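Citrate synthase (Sulfolobus solfataricus, PDB 1O7X) belongs to the citrate synthase family of enzymes, mostly helical proteins, and is modelled here as an assembly of two chains. Local coordinates at residues L65-L69 with E118-S122. Residues are numbered along the deposited sequence; the frame is centred on the assembly and turned at random.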
ATOM      1  N   LEU A  65      -8.197  -5.209 -28.414  1.00 53.15           N
ATOM      2  CA  LEU A  65      -8.062  -5.305 -26.963  1.00 51.90           C
ATOM      3  C   LEU A  65      -8.061  -6.772 -26.550  1.00 51.57           C
ATOM      4  O   LEU A  65      -7.139  -7.278 -25.912  1.00 50.92           O
ATOM      5  CB  LEU A  65      -9.144  -4.519 -26.235  1.00 51.18           C
ATOM      6  CG  LEU A  65      -9.329  -4.700 -24.729  1.00 50.20           C
ATOM      7  CD1 LEU A  65      -8.299  -3.925 -23.945  1.00 49.71           C
ATOM      8  CD2 LEU A  65     -10.702  -4.208 -24.278  1.00 50.33           C
ATOM      9  N   LYS A  66      -9.067  -7.511 -26.987  1.00 52.08           N
ATOM     10  CA  LYS A  66      -9.222  -8.929 -26.706  1.00 52.81           C
ATOM     11  C   LYS A  66      -7.944  -9.705 -26.979  1.00 52.02           C
ATOM     12  O   LYS A  66      -7.514 -10.519 -26.170  1.00 51.47           O
ATOM     13  CB  LYS A  66     -10.373  -9.488 -27.541  1.00 54.20           C
ATOM     14  CG  LYS A  66     -11.748  -9.177 -26.959  1.00 55.58           C
ATOM     15  CD  LYS A  66     -12.753 -10.121 -27.609  1.00 56.72           C
ATOM     16  CE  LYS A  66     -14.057 -10.198 -26.848  1.00 57.55           C
ATOM     17  NZ  LYS A  66     -14.937 -11.250 -27.440  1.00 59.20           N
ATOM     18  N   ALA A  67      -7.347  -9.446 -28.138  1.00 51.71           N
ATOM     19  CA  ALA A  67      -6.100 -10.066 -28.540  1.00 51.46           C
ATOM     20  C   ALA A  67      -5.012  -9.648 -27.548  1.00 51.25           C
ATOM     21  O   ALA A  67      -4.311 -10.484 -26.984  1.00 51.12           O
ATOM     22  CB  ALA A  67      -5.727  -9.675 -29.951  1.00 51.70           C
ATOM     23  N   LYS A  68      -4.943  -8.345 -27.291  1.00 51.55           N
ATOM     24  CA  LYS A  68      -3.980  -7.866 -26.300  1.00 52.59           C
ATOM     25  C   LYS A  68      -4.172  -8.674 -25.025  1.00 51.57           C
ATOM     26  O   LYS A  68      -3.224  -9.398 -24.677  1.00 51.86           O
ATOM     27  CB  LYS A  68      -4.046  -6.356 -26.150  1.00 54.17           C
ATOM     28  CG  LYS A  68      -2.843  -5.779 -25.414  1.00 56.17           C
ATOM     29  CD  LYS A  68      -1.655  -5.544 -26.331  1.00 57.58           C
ATOM     30  CE  LYS A  68      -0.350  -5.755 -25.560  1.00 58.33           C
ATOM     31  NZ  LYS A  68       0.539  -6.711 -26.294  1.00 58.62           N
ATOM     32  N   LEU A  69      -5.338  -8.703 -24.385  1.00 50.10           N
ATOM     33  CA  LEU A  69      -5.512  -9.546 -23.204  1.00 48.74           C
ATOM     34  C   LEU A  69      -4.876 -10.914 -23.412  1.00 49.64           C
ATOM     35  O   LEU A  69      -3.914 -11.236 -22.716  1.00 50.73           O
ATOM     36  CB  LEU A  69      -6.954  -9.805 -22.795  1.00 46.33           C
ATOM     37  CG  LEU A  69      -7.802  -8.658 -22.276  1.00 44.90           C
ATOM     38  CD1 LEU A  69      -9.242  -9.104 -22.090  1.00 44.38           C
ATOM     39  CD2 LEU A  69      -7.242  -8.096 -20.984  1.00 44.12           C
ATOM     40  N   GLU A 118      -2.360   0.567 -22.345  1.00 45.44           N
ATOM     41  CA  GLU A 118      -1.863  -0.734 -22.773  1.00 46.61           C
ATOM     42  C   GLU A 118      -1.307  -1.504 -21.579  1.00 44.70           C
ATOM     43  O   GLU A 118      -1.489  -2.706 -21.403  1.00 44.10           O
ATOM     44  CB  GLU A 118      -0.813  -0.590 -23.874  1.00 50.33           C
ATOM     45  CG  GLU A 118      -0.384  -1.938 -24.443  1.00 54.80           C
ATOM     46  CD  GLU A 118       0.673  -1.878 -25.528  1.00 57.22           C
ATOM     47  OE1 GLU A 118       1.209  -0.790 -25.832  1.00 58.01           O
ATOM     48  OE2 GLU A 118       0.974  -2.965 -26.094  1.00 58.78           O
ATOM     49  N   LYS A 119      -0.625  -0.768 -20.703  1.00 42.81           N
ATOM     50  CA  LYS A 119      -0.034  -1.330 -19.498  1.00 40.66           C
ATOM     51  C   LYS A 119      -1.147  -1.805 -18.588  1.00 38.91           C
ATOM     52  O   LYS A 119      -1.020  -2.915 -18.076  1.00 38.47           O
ATOM     53  CB  LYS A 119       0.902  -0.326 -18.866  1.00 41.70           C
ATOM     54  CG  LYS A 119       2.063  -0.751 -18.012  1.00 41.45           C
ATOM     55  CD  LYS A 119       2.508  -2.183 -18.165  1.00 42.21           C
ATOM     56  CE  LYS A 119       3.390  -2.594 -16.996  1.00 42.66           C
ATOM     57  NZ  LYS A 119       4.821  -2.696 -17.387  1.00 43.13           N
ATOM     58  N   ALA A 120      -2.224  -1.043 -18.412  1.00 37.55           N
ATOM     59  CA  ALA A 120      -3.336  -1.474 -17.561  1.00 35.57           C
ATOM     60  C   ALA A 120      -3.974  -2.735 -18.116  1.00 35.38           C
ATOM     61  O   ALA A 120      -4.247  -3.710 -17.419  1.00 35.37           O
ATOM     62  CB  ALA A 120      -4.360  -0.378 -17.364  1.00 34.68           C
ATOM     63  N   ILE A 121      -4.119  -2.818 -19.433  1.00 36.37           N
ATOM     64  CA  ILE A 121      -4.626  -4.019 -20.104  1.00 36.59           C
ATOM     65  C   ILE A 121      -3.749  -5.225 -19.757  1.00 35.28           C
ATOM     66  O   ILE A 121      -4.287  -6.296 -19.457  1.00 34.38           O
ATOM     67  CB  ILE A 121      -4.691  -3.853 -21.638  1.00 37.04           C
ATOM     68  CG1 ILE A 121      -5.836  -2.906 -22.034  1.00 35.99           C
ATOM     69  CG2 ILE A 121      -4.823  -5.165 -22.401  1.00 36.59           C
ATOM     70  CD1 ILE A 121      -5.452  -2.192 -23.323  1.00 36.35           C
ATOM     71  N   SER A 122      -2.426  -5.030 -19.784  1.00 34.20           N
ATOM     72  CA  SER A 122      -1.543  -6.146 -19.475  1.00 34.96           C
ATOM     73  C   SER A 122      -1.649  -6.562 -18.019  1.00 34.41           C
ATOM     74  O   SER A 122      -1.494  -7.748 -17.720  1.00 35.52           O
ATOM     75  CB  SER A 122      -0.099  -5.896 -19.885  1.00 35.95           C
ATOM     76  OG  SER A 122       0.532  -5.032 -18.965  1.00 38.94           O
TER
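Ile121 points from helix 116-138 toward helix 59-70 and is met there by Leu65, Lys68 and Leu69. Leu65 comes three residues before Lys68 and four before Leu69, about one helical turn, which lets all three face the same partner. The apolar part of the contact centres on the two branches of the isoleucine. Methyl CD1 of Leu65 lies against the longer branch, 3.3 Å from CG1 of Ile121. The shorter branch, CG2, which chi1 of -72° sets anti to the backbone N, receives the aliphatic stem of Lys68, with CG of the lysine 3.7 Å from CG2 of Ile121. On the same methyl, more loosely, rests CD2 of Leu69, at 4.1 Å from CG2 of Ile121. A beta-branched residue suits this place because it offers separate surfaces to separate neighbours, while leucines that start out pointing past the partner helix can still reach it with a terminal methyl.

The charged part lies on the partly exposed side. Glu118 extends its chain beyond CG, and Lys68, bent at chi2, chi3 and chi4, crosses it at about a right angle. Their salt bridge is long, 3.8 Å from NZ of Lys68 to OE2 of Glu118, and Glu71 also pairs with this amine. Lysine fits here because its methylenes lie within the contact, covering the isoleucine, while its charge stays with the carboxylates.

This is oblique helix-to-helix packing within the mostly helical citrate synthase fold, an apolar patch edged by a lysine-glutamate pair. The axes of segments 65-69 and 118-122 come within 10.0 Å, their directions 52° apart. Helix 44-53 adjoins both partners, Tyr49 touching Leu65 and Tyr53 touching Ile121, while helix 330-352 packs against Ala120.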